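Peptide chain release factor subunit 1 (PDB 3AGK) probably directs the termination of translation at the stop codons UAA, UAG and UGA, working as one subunit of a heterodimeric release factor. Local coordinates at residues R19-L24 against F132-V137; V222-P227 against E233-N238; A266-E271 against A282-E287; D306-L311 against V332-S337. All coordinates share one frame; numbering follows the deposited sequence.

Contact 1. Residues R19-L24 against F132-V137; sequences RLLKEL and FLEDMV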
loop_
_atom_site.group_PDB
_atom_site.type_symbol
_atom_site.label_atom_id
_atom_site.label_comp_id
_atom_site.label_asym_id
_atom_site.label_seq_id
_atom_site.Cartn_x
_atom_site.Cartn_y
_atom_site.Cartn_z
ATOM N N ARG A 19 2.883 -10.506 8.364
ATOM C CA ARG A 19 2.363 -11.839 8.106
ATOM C C ARG A 19 0.915 -11.934 8.600
ATOM O O ARG A 19 0.027 -12.402 7.885
ATOM C CB ARG A 19 3.225 -12.879 8.823
ATOM C CG ARG A 19 2.877 -14.323 8.492
ATOM C CD ARG A 19 3.894 -15.272 9.100
ATOM N NE ARG A 19 3.877 -16.578 8.451
ATOM C CZ ARG A 19 4.021 -17.736 9.090
ATOM N NH1 ARG A 19 4.187 -17.751 10.406
ATOM N NH2 ARG A 19 3.987 -18.877 8.415
ATOM N N LEU A 20 0.704 -11.497 9.839
ATOM C CA LEU A 20 -0.603 -11.511 10.483
ATOM C C LEU A 20 -1.565 -10.616 9.708
ATOM O O LEU A 20 -2.718 -10.981 9.461
ATOM C CB LEU A 20 -0.458 -10.996 11.913
ATOM C CG LEU A 20 -1.666 -11.004 12.844
ATOM C CD1 LEU A 20 -2.164 -12.419 13.115
ATOM C CD2 LEU A 20 -1.297 -10.315 14.138
ATOM N N LEU A 21 -1.068 -9.446 9.315
ATOM C CA LEU A 21 -1.864 -8.459 8.584
ATOM C C LEU A 21 -2.456 -9.037 7.306
ATOM O O LEU A 21 -3.611 -8.783 6.980
ATOM C CB LEU A 21 -1.015 -7.233 8.266
ATOM C CG LEU A 21 -1.396 -5.937 8.981
ATOM C CD1 LEU A 21 -2.062 -6.203 10.310
ATOM C CD2 LEU A 21 -0.179 -5.038 9.167
ATOM N N LYS A 22 -1.664 -9.827 6.592
ATOM C CA LYS A 22 -2.125 -10.449 5.357
ATOM C C LYS A 22 -3.316 -11.367 5.607
ATOM O O LYS A 22 -4.131 -11.596 4.715
ATOM C CB LYS A 22 -0.985 -11.217 4.680
ATOM C CG LYS A 22 -1.421 -12.082 3.508
ATOM C CD LYS A 22 -0.584 -11.812 2.249
ATOM C CE LYS A 22 0.904 -12.111 2.451
ATOM N NZ LYS A 22 1.644 -10.975 3.070
ATOM N N GLU A 23 -3.425 -11.883 6.825
ATOM C CA GLU A 23 -4.501 -12.809 7.141
ATOM C C GLU A 23 -5.637 -12.131 7.909
ATOM O O GLU A 23 -6.797 -12.546 7.827
ATOM C CB GLU A 23 -3.957 -14.015 7.899
ATOM C CG GLU A 23 -4.647 -15.313 7.544
ATOM C CD GLU A 23 -5.645 -15.733 8.599
ATOM O OE1 GLU A 23 -6.376 -16.720 8.369
ATOM O OE2 GLU A 23 -5.692 -15.078 9.661
ATOM N N LEU A 24 -5.308 -11.084 8.658
ATOM C CA LEU A 24 -6.350 -10.249 9.251
ATOM C C LEU A 24 -7.153 -9.599 8.122
ATOM O O LEU A 24 -8.387 -9.586 8.153
ATOM C CB LEU A 24 -5.753 -9.184 10.185
ATOM C CG LEU A 24 -5.658 -9.461 11.698
ATOM C CD1 LEU A 24 -5.862 -10.940 12.054
ATOM C CD2 LEU A 24 -4.328 -8.962 12.262
ATOM N N PHE A 132 -4.092 1.468 11.918
ATOM C CA PHE A 132 -2.916 1.936 12.634
ATOM C C PHE A 132 -1.733 1.002 12.422
ATOM O O PHE A 132 -0.583 1.441 12.401
ATOM C CB PHE A 132 -3.215 2.058 14.132
ATOM C CG PHE A 132 -4.597 2.610 14.455
ATOM C CD1 PHE A 132 -5.745 1.883 14.162
ATOM C CD2 PHE A 132 -4.739 3.835 15.086
ATOM C CE1 PHE A 132 -6.986 2.368 14.476
ATOM C CE2 PHE A 132 -5.990 4.329 15.397
ATOM C CZ PHE A 132 -7.112 3.593 15.093
ATOM N N LEU A 133 -2.024 -0.283 12.245
ATOM C CA LEU A 133 -0.985 -1.316 12.178
ATOM C C LEU A 133 -0.256 -1.307 10.845
ATOM O O LEU A 133 0.961 -1.518 10.785
ATOM C CB LEU A 133 -1.604 -2.691 12.411
ATOM C CG LEU A 133 -2.289 -2.861 13.766
ATOM C CD1 LEU A 133 -3.107 -4.155 13.824
ATOM C CD2 LEU A 133 -1.253 -2.815 14.883
ATOM N N GLU A 134 -1.008 -1.073 9.775
ATOM C CA GLU A 134 -0.428 -1.034 8.437
ATOM C C GLU A 134 0.569 0.101 8.283
ATOM O O GLU A 134 1.455 0.040 7.436
ATOM C CB GLU A 134 -1.513 -0.914 7.371
ATOM C CG GLU A 134 -2.485 -2.073 7.351
ATOM C CD GLU A 134 -3.207 -2.193 6.024
ATOM O OE1 GLU A 134 -4.424 -1.897 5.974
ATOM O OE2 GLU A 134 -2.548 -2.585 5.030
ATOM N N ASP A 135 0.431 1.128 9.114
ATOM C CA ASP A 135 1.285 2.307 9.007
ATOM C C ASP A 135 2.709 2.106 9.535
ATOM O O ASP A 135 3.617 2.865 9.181
ATOM C CB ASP A 135 0.618 3.501 9.686
ATOM C CG ASP A 135 -0.465 4.127 8.827
ATOM O OD1 ASP A 135 -1.426 4.680 9.395
ATOM O OD2 ASP A 135 -0.353 4.061 7.583
ATOM N N MET A 136 2.906 1.091 10.375
ATOM C CA MET A 136 4.235 0.815 10.920
ATOM C C MET A 136 4.808 -0.476 10.352
ATOM O O MET A 136 5.970 -0.811 10.580
ATOM C CB MET A 136 4.207 0.765 12.449
ATOM C CG MET A 136 5.589 0.741 13.124
ATOM S SD MET A 136 6.472 2.323 13.190
ATOM C CE MET A 136 7.660 1.997 14.497
ATOM N N VAL A 137 3.982 -1.202 9.611
ATOM C CA VAL A 137 4.459 -2.347 8.850
ATOM C C VAL A 137 4.924 -1.815 7.500
ATOM O O VAL A 137 5.487 -2.534 6.670
ATOM C CB VAL A 137 3.327 -3.352 8.625
ATOM C CG1 VAL A 137 2.402 -2.860 7.532
ATOM C CG2 VAL A 137 3.885 -4.692 8.262
#

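Contact 2. Residues V222-P227 against E233-N238; sequences VIVAGP and EFVEGN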
loop_
_atom_site.group_PDB
_atom_site.type_symbol
_atom_site.label_atom_id
_atom_site.label_comp_id
_atom_site.label_asym_id
_atom_site.label_seq_id
_atom_site.Cartn_x
_atom_site.Cartn_y
_atom_site.Cartn_z
ATOM N N VAL A 222 7.113 14.250 -3.792
ATOM C CA VAL A 222 6.041 14.426 -4.771
ATOM C C VAL A 222 6.652 14.764 -6.105
ATOM O O VAL A 222 7.504 15.645 -6.208
ATOM C CB VAL A 222 5.063 15.548 -4.362
ATOM C CG1 VAL A 222 3.967 15.754 -5.444
ATOM C CG2 VAL A 222 4.448 15.230 -2.994
ATOM N N ILE A 223 6.250 14.034 -7.131
ATOM C CA ILE A 223 6.675 14.361 -8.477
ATOM C C ILE A 223 5.551 15.146 -9.128
ATOM O O ILE A 223 4.379 14.725 -9.098
ATOM C CB ILE A 223 6.940 13.092 -9.297
ATOM C CG1 ILE A 223 8.150 12.334 -8.736
ATOM C CG2 ILE A 223 7.170 13.446 -10.767
ATOM C CD1 ILE A 223 8.264 10.906 -9.259
ATOM N N VAL A 224 5.884 16.293 -9.700
ATOM C CA VAL A 224 4.903 16.983 -10.533
ATOM C C VAL A 224 5.341 16.824 -11.992
ATOM O O VAL A 224 6.479 17.120 -12.334
ATOM C CB VAL A 224 4.707 18.489 -10.147
ATOM C CG1 VAL A 224 3.710 19.175 -11.107
ATOM C CG2 VAL A 224 4.239 18.609 -8.717
ATOM N N ALA A 225 4.435 16.325 -12.828
ATOM C CA ALA A 225 4.718 16.073 -14.242
ATOM C C ALA A 225 3.591 16.606 -15.114
ATOM O O ALA A 225 2.560 17.025 -14.618
ATOM C CB ALA A 225 4.884 14.589 -14.493
ATOM N N GLY A 226 3.791 16.551 -16.420
ATOM C CA GLY A 226 2.752 16.949 -17.344
ATOM C C GLY A 226 3.360 17.445 -18.635
ATOM O O GLY A 226 4.577 17.661 -18.724
ATOM N N PRO A 227 2.525 17.624 -19.656
ATOM C CA PRO A 227 3.050 18.194 -20.900
ATOM C C PRO A 227 3.060 19.721 -20.850
ATOM O O PRO A 227 2.221 20.333 -20.179
ATOM C CB PRO A 227 2.056 17.691 -21.941
ATOM C CG PRO A 227 0.759 17.585 -21.185
ATOM C CD PRO A 227 1.127 17.169 -19.784
ATOM N N GLU A 233 3.447 26.436 -13.962
ATOM C CA GLU A 233 2.462 27.368 -13.424
ATOM C C GLU A 233 1.862 26.797 -12.143
ATOM O O GLU A 233 1.755 27.487 -11.128
ATOM C CB GLU A 233 1.378 27.681 -14.475
ATOM C CG GLU A 233 1.945 28.366 -15.740
ATOM C CD GLU A 233 0.907 28.653 -16.847
ATOM O OE1 GLU A 233 -0.164 28.006 -16.896
ATOM O OE2 GLU A 233 1.191 29.531 -17.690
ATOM N N PHE A 234 1.507 25.522 -12.177
ATOM C CA PHE A 234 0.873 24.880 -11.026
ATOM C C PHE A 234 1.766 24.941 -9.793
ATOM O O PHE A 234 1.298 25.195 -8.680
ATOM C CB PHE A 234 0.563 23.416 -11.349
ATOM C CG PHE A 234 -0.059 22.670 -10.212
ATOM C CD1 PHE A 234 -1.402 22.869 -9.882
ATOM C CD2 PHE A 234 0.691 21.761 -9.475
ATOM C CE1 PHE A 234 -1.995 22.179 -8.829
ATOM C CE2 PHE A 234 0.116 21.065 -8.431
ATOM C CZ PHE A 234 -1.236 21.275 -8.103
ATOM N N VAL A 235 3.057 24.694 -9.997
ATOM C CA VAL A 235 3.995 24.666 -8.891
ATOM C C VAL A 235 4.321 26.061 -8.362
ATOM O O VAL A 235 4.482 26.269 -7.162
ATOM C CB VAL A 235 5.289 23.894 -9.266
ATOM C CG1 VAL A 235 6.406 24.285 -8.368
ATOM C CG2 VAL A 235 5.032 22.403 -9.153
ATOM N N GLU A 236 4.387 27.034 -9.248
ATOM C CA GLU A 236 4.711 28.387 -8.806
ATOM C C GLU A 236 3.575 29.091 -8.045
ATOM O O GLU A 236 3.828 30.001 -7.261
ATOM C CB GLU A 236 5.156 29.228 -9.994
ATOM C CG GLU A 236 6.437 28.726 -10.628
ATOM C CD GLU A 236 6.834 29.545 -11.841
ATOM O OE1 GLU A 236 5.944 30.204 -12.433
ATOM O OE2 GLU A 236 8.031 29.528 -12.199
ATOM N N GLY A 237 2.335 28.675 -8.283
ATOM C CA GLY A 237 1.187 29.258 -7.611
ATOM C C GLY A 237 0.982 28.681 -6.218
ATOM O O GLY A 237 1.842 27.963 -5.713
ATOM N N ASN A 238 -0.163 28.995 -5.608
ATOM C CA ASN A 238 -0.462 28.597 -4.232
ATOM C C ASN A 238 -1.236 27.296 -4.128
ATOM O O ASN A 238 -1.646 26.882 -3.036
ATOM C CB ASN A 238 -1.253 29.708 -3.528
ATOM C CG ASN A 238 -0.355 30.754 -2.935
ATOM O OD1 ASN A 238 0.869 30.574 -2.895
ATOM N ND2 ASN A 238 -0.945 31.864 -2.468
#

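Contact 3. Residues A266-E271 against A282-E287; sequences AVMKAE and AVNAME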
loop_
_atom_site.group_PDB
_atom_site.type_symbol
_atom_site.label_atom_id
_atom_site.label_comp_id
_atom_site.label_asym_id
_atom_site.label_seq_id
_atom_site.Cartn_x
_atom_site.Cartn_y
_atom_site.Cartn_z
ATOM N N ALA A 266 6.018 9.299 -15.711
ATOM C CA ALA A 266 6.631 10.244 -14.783
ATOM C C ALA A 266 7.609 9.547 -13.837
ATOM O O ALA A 266 8.689 10.063 -13.534
ATOM C CB ALA A 266 5.576 10.958 -13.997
ATOM N N VAL A 267 7.209 8.378 -13.354
ATOM C CA VAL A 267 8.061 7.600 -12.473
ATOM C C VAL A 267 9.328 7.109 -13.200
ATOM O O VAL A 267 10.437 7.209 -12.676
ATOM C CB VAL A 267 7.266 6.434 -11.817
ATOM C CG1 VAL A 267 8.189 5.522 -11.017
ATOM C CG2 VAL A 267 6.154 7.006 -10.915
ATOM N N MET A 268 9.170 6.594 -14.411
ATOM C CA MET A 268 10.337 6.169 -15.160
ATOM C C MET A 268 11.282 7.337 -15.433
ATOM O O MET A 268 12.482 7.146 -15.515
ATOM C CB MET A 268 9.956 5.474 -16.472
ATOM C CG MET A 268 9.097 4.224 -16.285
ATOM S SD MET A 268 9.853 2.963 -15.213
ATOM C CE MET A 268 11.351 2.518 -16.126
ATOM N N LYS A 269 10.750 8.545 -15.587
ATOM C CA LYS A 269 11.598 9.659 -16.009
ATOM C C LYS A 269 12.152 10.443 -14.845
ATOM O O LYS A 269 13.065 11.244 -15.021
ATOM C CB LYS A 269 10.855 10.587 -16.965
ATOM C CG LYS A 269 10.696 10.001 -18.337
ATOM C CD LYS A 269 9.894 10.898 -19.248
ATOM C CE LYS A 269 10.693 12.098 -19.713
ATOM N NZ LYS A 269 10.115 12.628 -20.989
ATOM N N ALA A 270 11.599 10.217 -13.657
ATOM C CA ALA A 270 12.064 10.908 -12.453
ATOM C C ALA A 270 13.336 10.239 -11.917
ATOM O O ALA A 270 13.398 9.775 -10.777
ATOM C CB ALA A 270 10.975 10.924 -11.393
ATOM N N GLU A 271 14.360 10.200 -12.746
ATOM C CA GLU A 271 15.537 9.407 -12.409
ATOM C C GLU A 271 16.260 9.862 -11.132
ATOM O O GLU A 271 17.023 9.100 -10.533
ATOM C CB GLU A 271 16.473 9.303 -13.616
ATOM C CG GLU A 271 16.061 8.175 -14.563
ATOM C CD GLU A 271 16.055 8.575 -16.029
ATOM O OE1 GLU A 271 16.441 7.729 -16.868
ATOM O OE2 GLU A 271 15.658 9.719 -16.344
ATOM N N ALA A 282 11.707 -3.003 -11.667
ATOM C CA ALA A 282 10.711 -3.976 -12.088
ATOM C C ALA A 282 10.345 -3.748 -13.554
ATOM O O ALA A 282 10.306 -4.687 -14.339
ATOM C CB ALA A 282 9.473 -3.907 -11.195
ATOM N N VAL A 283 10.099 -2.491 -13.918
ATOM C CA VAL A 283 9.771 -2.146 -15.295
ATOM C C VAL A 283 10.932 -2.458 -16.246
ATOM O O VAL A 283 10.745 -3.084 -17.293
ATOM C CB VAL A 283 9.372 -0.646 -15.439
ATOM C CG1 VAL A 283 9.346 -0.241 -16.897
ATOM C CG2 VAL A 283 8.006 -0.371 -14.790
ATOM N N ASN A 284 12.137 -2.013 -15.900
ATOM C CA ASN A 284 13.283 -2.313 -16.755
ATOM C C ASN A 284 13.507 -3.814 -16.937
ATOM O O ASN A 284 13.866 -4.262 -18.027
ATOM C CB ASN A 284 14.542 -1.641 -16.237
ATOM C CG ASN A 284 14.475 -0.148 -16.365
ATOM O OD1 ASN A 284 13.747 0.379 -17.212
ATOM N ND2 ASN A 284 15.219 0.547 -15.522
ATOM N N ALA A 285 13.271 -4.591 -15.884
ATOM C CA ALA A 285 13.462 -6.030 -15.973
ATOM C C ALA A 285 12.466 -6.623 -16.966
ATOM O O ALA A 285 12.844 -7.408 -17.841
ATOM C CB ALA A 285 13.334 -6.686 -14.604
ATOM N N MET A 286 11.199 -6.237 -16.838
ATOM C CA MET A 286 10.155 -6.695 -17.763
ATOM C C MET A 286 10.471 -6.377 -19.226
ATOM O O MET A 286 10.297 -7.214 -20.109
ATOM C CB MET A 286 8.812 -6.079 -17.399
ATOM C CG MET A 286 7.886 -7.030 -16.706
ATOM S SD MET A 286 7.359 -8.441 -17.705
ATOM C CE MET A 286 6.943 -9.509 -16.347
ATOM N N GLU A 287 10.927 -5.157 -19.475
ATOM C CA GLU A 287 11.312 -4.753 -20.822
ATOM C C GLU A 287 12.528 -5.512 -21.348
ATOM O O GLU A 287 12.539 -5.947 -22.500
ATOM C CB GLU A 287 11.547 -3.245 -20.886
ATOM C CG GLU A 287 10.283 -2.435 -20.666
ATOM C CD GLU A 287 10.553 -0.941 -20.632
ATOM O OE1 GLU A 287 9.588 -0.168 -20.427
ATOM O OE2 GLU A 287 11.731 -0.544 -20.806
#

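Contact 4. Residues D306-L311 against V332-S337; sequences DVEAAL and VEKAKS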
loop_
_atom_site.group_PDB
_atom_site.type_symbol
_atom_site.label_atom_id
_atom_site.label_comp_id
_atom_site.label_asym_id
_atom_site.label_seq_id
_atom_site.Cartn_x
_atom_site.Cartn_y
_atom_site.Cartn_z
ATOM N N ASP A 306 13.096 -25.879 -16.512
ATOM C CA ASP A 306 14.159 -25.056 -17.090
ATOM C C ASP A 306 14.688 -24.026 -16.099
ATOM O O ASP A 306 15.907 -23.878 -15.942
ATOM C CB ASP A 306 13.689 -24.351 -18.364
ATOM C CG ASP A 306 13.487 -25.307 -19.517
ATOM O OD1 ASP A 306 13.368 -24.842 -20.672
ATOM O OD2 ASP A 306 13.447 -26.526 -19.260
ATOM N N VAL A 307 13.775 -23.318 -15.437
ATOM C CA VAL A 307 14.167 -22.282 -14.485
ATOM C C VAL A 307 15.000 -22.907 -13.367
ATOM O O VAL A 307 16.065 -22.387 -13.021
ATOM C CB VAL A 307 12.958 -21.506 -13.888
ATOM C CG1 VAL A 307 13.427 -20.550 -12.800
ATOM C CG2 VAL A 307 12.210 -20.742 -14.978
ATOM N N GLU A 308 14.514 -24.025 -12.823
ATOM C CA GLU A 308 15.272 -24.829 -11.863
ATOM C C GLU A 308 16.706 -25.085 -12.320
ATOM O O GLU A 308 17.654 -24.666 -11.660
ATOM C CB GLU A 308 14.580 -26.168 -11.616
ATOM C CG GLU A 308 13.598 -26.154 -10.462
ATOM C CD GLU A 308 14.220 -26.635 -9.161
ATOM O OE1 GLU A 308 14.664 -25.785 -8.357
ATOM O OE2 GLU A 308 14.258 -27.866 -8.944
ATOM N N ALA A 309 16.852 -25.769 -13.454
ATOM C CA ALA A 309 18.166 -26.147 -13.967
ATOM C C ALA A 309 19.037 -24.927 -14.236
ATOM O O ALA A 309 20.234 -24.944 -13.953
ATOM C CB ALA A 309 18.028 -26.999 -15.227
ATOM N N ALA A 310 18.446 -23.864 -14.775
ATOM C CA ALA A 310 19.206 -22.629 -14.985
ATOM C C ALA A 310 19.748 -22.086 -13.663
ATOM O O ALA A 310 20.908 -21.675 -13.579
ATOM C CB ALA A 310 18.364 -21.578 -15.692
ATOM N N LEU A 311 18.900 -22.092 -12.637
ATOM C CA LEU A 311 19.259 -21.578 -11.319
ATOM C C LEU A 311 20.371 -22.435 -10.721
ATOM O O LEU A 311 21.247 -21.936 -10.018
ATOM C CB LEU A 311 18.042 -21.623 -10.392
ATOM C CG LEU A 311 17.452 -20.351 -9.766
ATOM C CD1 LEU A 311 17.871 -19.025 -10.441
ATOM C CD2 LEU A 311 15.931 -20.478 -9.727
ATOM N N VAL A 332 12.172 -17.525 -4.395
ATOM C CA VAL A 332 13.031 -16.515 -3.778
ATOM C C VAL A 332 14.225 -17.161 -3.079
ATOM O O VAL A 332 15.371 -16.766 -3.289
ATOM C CB VAL A 332 12.260 -15.639 -2.778
ATOM C CG1 VAL A 332 13.222 -14.813 -1.951
ATOM C CG2 VAL A 332 11.286 -14.732 -3.510
ATOM N N GLU A 333 13.949 -18.152 -2.242
ATOM C CA GLU A 333 15.007 -18.892 -1.581
ATOM C C GLU A 333 15.969 -19.442 -2.626
ATOM O O GLU A 333 17.179 -19.211 -2.555
ATOM C CB GLU A 333 14.417 -20.034 -0.746
ATOM C CG GLU A 333 15.443 -21.024 -0.185
ATOM C CD GLU A 333 16.237 -20.473 0.990
ATOM O OE1 GLU A 333 16.084 -19.274 1.311
ATOM O OE2 GLU A 333 17.017 -21.244 1.594
ATOM N N LYS A 334 15.422 -20.164 -3.602
ATOM C CA LYS A 334 16.225 -20.752 -4.665
ATOM C C LYS A 334 17.073 -19.689 -5.371
ATOM O O LYS A 334 18.187 -19.968 -5.801
ATOM C CB LYS A 334 15.329 -21.500 -5.658
ATOM C CG LYS A 334 14.390 -22.528 -4.992
ATOM C CD LYS A 334 13.433 -23.210 -5.988
ATOM C CE LYS A 334 12.297 -23.964 -5.287
ATOM N NZ LYS A 334 11.268 -24.459 -6.248
ATOM N N ALA A 335 16.550 -18.469 -5.479
ATOM C CA ALA A 335 17.283 -17.368 -6.118
ATOM C C ALA A 335 18.333 -16.736 -5.197
ATOM O O ALA A 335 19.354 -16.231 -5.669
ATOM C CB ALA A 335 16.321 -16.311 -6.639
ATOM N N LYS A 336 18.060 -16.742 -3.892
ATOM C CA LYS A 336 19.097 -16.509 -2.888
ATOM C C LYS A 336 19.972 -17.729 -3.002
ATOM O O LYS A 336 19.475 -18.846 -2.951
ATOM C CB LYS A 336 18.502 -16.444 -1.483
ATOM C CG LYS A 336 18.260 -15.034 -0.954
ATOM C CD LYS A 336 17.186 -14.305 -1.744
ATOM C CE LYS A 336 16.861 -12.963 -1.111
ATOM N NZ LYS A 336 15.862 -12.209 -1.914
ATOM N N SER A 337 21.269 -17.532 -3.176
ATOM C CA SER A 337 22.081 -18.599 -3.727
ATOM C C SER A 337 21.495 -18.871 -5.105
ATOM O O SER A 337 20.330 -18.570 -5.353
ATOM C CB SER A 337 22.017 -19.856 -2.871
ATOM O OG SER A 337 22.623 -20.941 -3.552
#

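Contact 1. Residues R19-L24 against F132-V137
Leu-21, on helix 14-24, packs against Leu-133, Glu-134 and Val-137 in an apolar contact between that helix and the short helix 131-134 with the turn that follows it, both within eRF1 domain 1. The forked end of Leu-21 does the touching. CD2 meets Val-137 tip to tip, 3.8 Å from its CG1, while CD1 lies over Leu-133, 4.1 Å from Leu-133 CB. The Leu-21 torsions, chi1 -112° and chi2 28°, are both well off the staggered values, but they spread the two methyls over these two neighbours. Leu-21 CD2 also sits 4.1 Å from Glu-134 CA. The turn is drawn together by Leu-133 O, which accepts from Met-136 N and Val-137 N, each at 3.3 Å, and this folding brings Val-137 back toward the helix. If an alanine stood at Leu-21, both methyls would be missing, and a gap would probably open that leaves Val-137 CG1 and Leu-133 CB without their mate. A second, charged tie runs at the border of the same two elements, where Glu-134 OE2 makes a salt bridge to Lys-25 NZ. The antiparallel sheet lies alongside: Leu-133 reaches Phe-96 and Phe-111, and Leu-24 reaches Phe-96 and Phe-109, on strands 93-98 and 107-111, which the disulfide Cys-97 to Cys-108 joins.

Contact 2. Residues V222-P227 against E233-N238
Val-224 and Val-235 lie side by side and antiparallel, one reaching out from strand 219-226 and the other from helix 230-236, so that the branch of each lies alongside that of its partner. One methyl carries most of this meeting. Val-235 CG2 fits against the fork of Val-224, 3.9 Å from Val-224 CG2 and 4.0 Å from Val-224 CG1. Because both Val-224 methyls meet the same carbon, the strand residue straddles the helix residue rather than touching it at one point. On Val-235, CG2 stands beside the backbone N, anti to the carbonyl carbon, and this turns it toward the strand. The second partner is aromatic: Val-224 CG1 comes within 4.3 Å of Phe-234 CD2, so this methyl is shared between the ring and Val-235. With CG anti to the backbone N (chi1 179°), the Phe-234 ring reaches in beside that methyl. No hydrogen bond crosses the contact, and it is held by apolar surfaces that are mostly buried. The helix ends just beyond, with Gly-237 N bonded to Glu-233 O at 3.1 Å and Gly-237 the first residue to leave helical angles. The strand, the helix and strand 253-254, which runs parallel to the first, belong to a beta-alpha-beta crossover. Helix 230-236 packs over the mixed sheet beside helix 188-215, with Phe-234 touching Val-148 of strand 142-149 and Val-202 of that long helix.

Contact 3. Residues A266-E271 against A282-E287
Val-283 O accepts from Glu-287 N at 3.0 Å, a regular helical bond in the turn that carries the Val-283 side chain facing Met-268. The thioether of Met-268 lies slantwise over Val-283. Its sulfur rests on the branch point, with Met-268 SD 3.6 Å from Val-283 CB and 3.8 Å from Val-283 CG2, and the terminal methyl runs on past it, with Met-268 CE pressed to 3.5 Å from Val-283 CG1, a snug fit for two carbons. The Met-268 chain bends at chi2 (-57°) and again at chi3 (-62°), and this curl lets sulfur and methyl meet the valine together. Residues 266-271 fall in the eRF1 domain 2 family and 282-287 in eRF1 domain 3, so the contact probably joins the two domains. Beyond the valine the methyl lies beside Asn-284, Met-268 CE coming 3.4 Å from Asn-284 OD1. This is a close approach of a methyl to an amide oxygen, with no hydrogen bond across the contact. Were an alanine to replace Met-268, sulfur and methyl would be gone, and Val-283 would probably face a gap where the two helices now meet. After the helix the chain makes an inverse gamma turn centred on Ala-270, whose carbonyl oxygen is hydrogen-bonded by Arg-280 NH2. Val-267 packs on Ile-145 of strand 142-149, and it also touches Tyr-279 of helix 277-294; Met-286 of that helix touches Val-345 of strand 341-345.

Contact 4. Residues D306-L311 against V332-S337
Helices 304-312 and 328-335 lie on one face of the mixed sheet of eRF1 domain 3, where the second of them forms part of the beta-alpha-beta crossover between the parallel strands 316-322 and 341-345. Across their join Leu-311 and Glu-308 meet Lys-334. The leucine packs low, near the sheet, with Leu-311 CG 4.1 Å from Lys-334 O and Leu-311 CD2 4.2 Å from Lys-334 CB. That carbonyl oxygen has a polar partner of its own, the hydroxyl of Ser-338. Further out, Glu-308 lies aslant Lys-334. The lysine chain is extended beyond CG, whereas Glu-308 bends at chi2 (-95°), and this swings its carboxylate toward the lysine. Trp-331 lies in the same join, touched by Leu-311 and Glu-308 and in a cation-pi contact with Lys-334, while Glu-330 OE2 offers the ammonium a long, weak ion pair. The glutamate stays beyond salt-bridge range, with Glu-308 OE1 4.2 Å from Lys-334 NZ, so any attraction is probably modest; the carboxylate oxygen approaches the aliphatic chain more closely, Glu-308 OE1 lying 3.7 Å from Lys-334 CD.

In the fold
Contacts 1, 2 and 4 each fall within one domain family, while contact 3 probably joins the second domain to the third. Contact 2 is the buried one, setting a strand against a helix; the other three, partly buried, pair helices, in contact 1 with a following turn. None has a hydrogen bond between its segments. Contacts 1 and 2 rely on branched aliphatic side chains, with a phenylalanine added in contact 2, contact 3 on a bent thioether, and contact 4 combines a leucine with a loosely matched charge pair. Contacts 2 and 3 touch where the end of helix 259-269 lies on the sheet, Ile-223 CD1 being 3.5 Å from Ala-270 CB. Contacts 2 and 4 lie farthest apart, about 45 Å between centres.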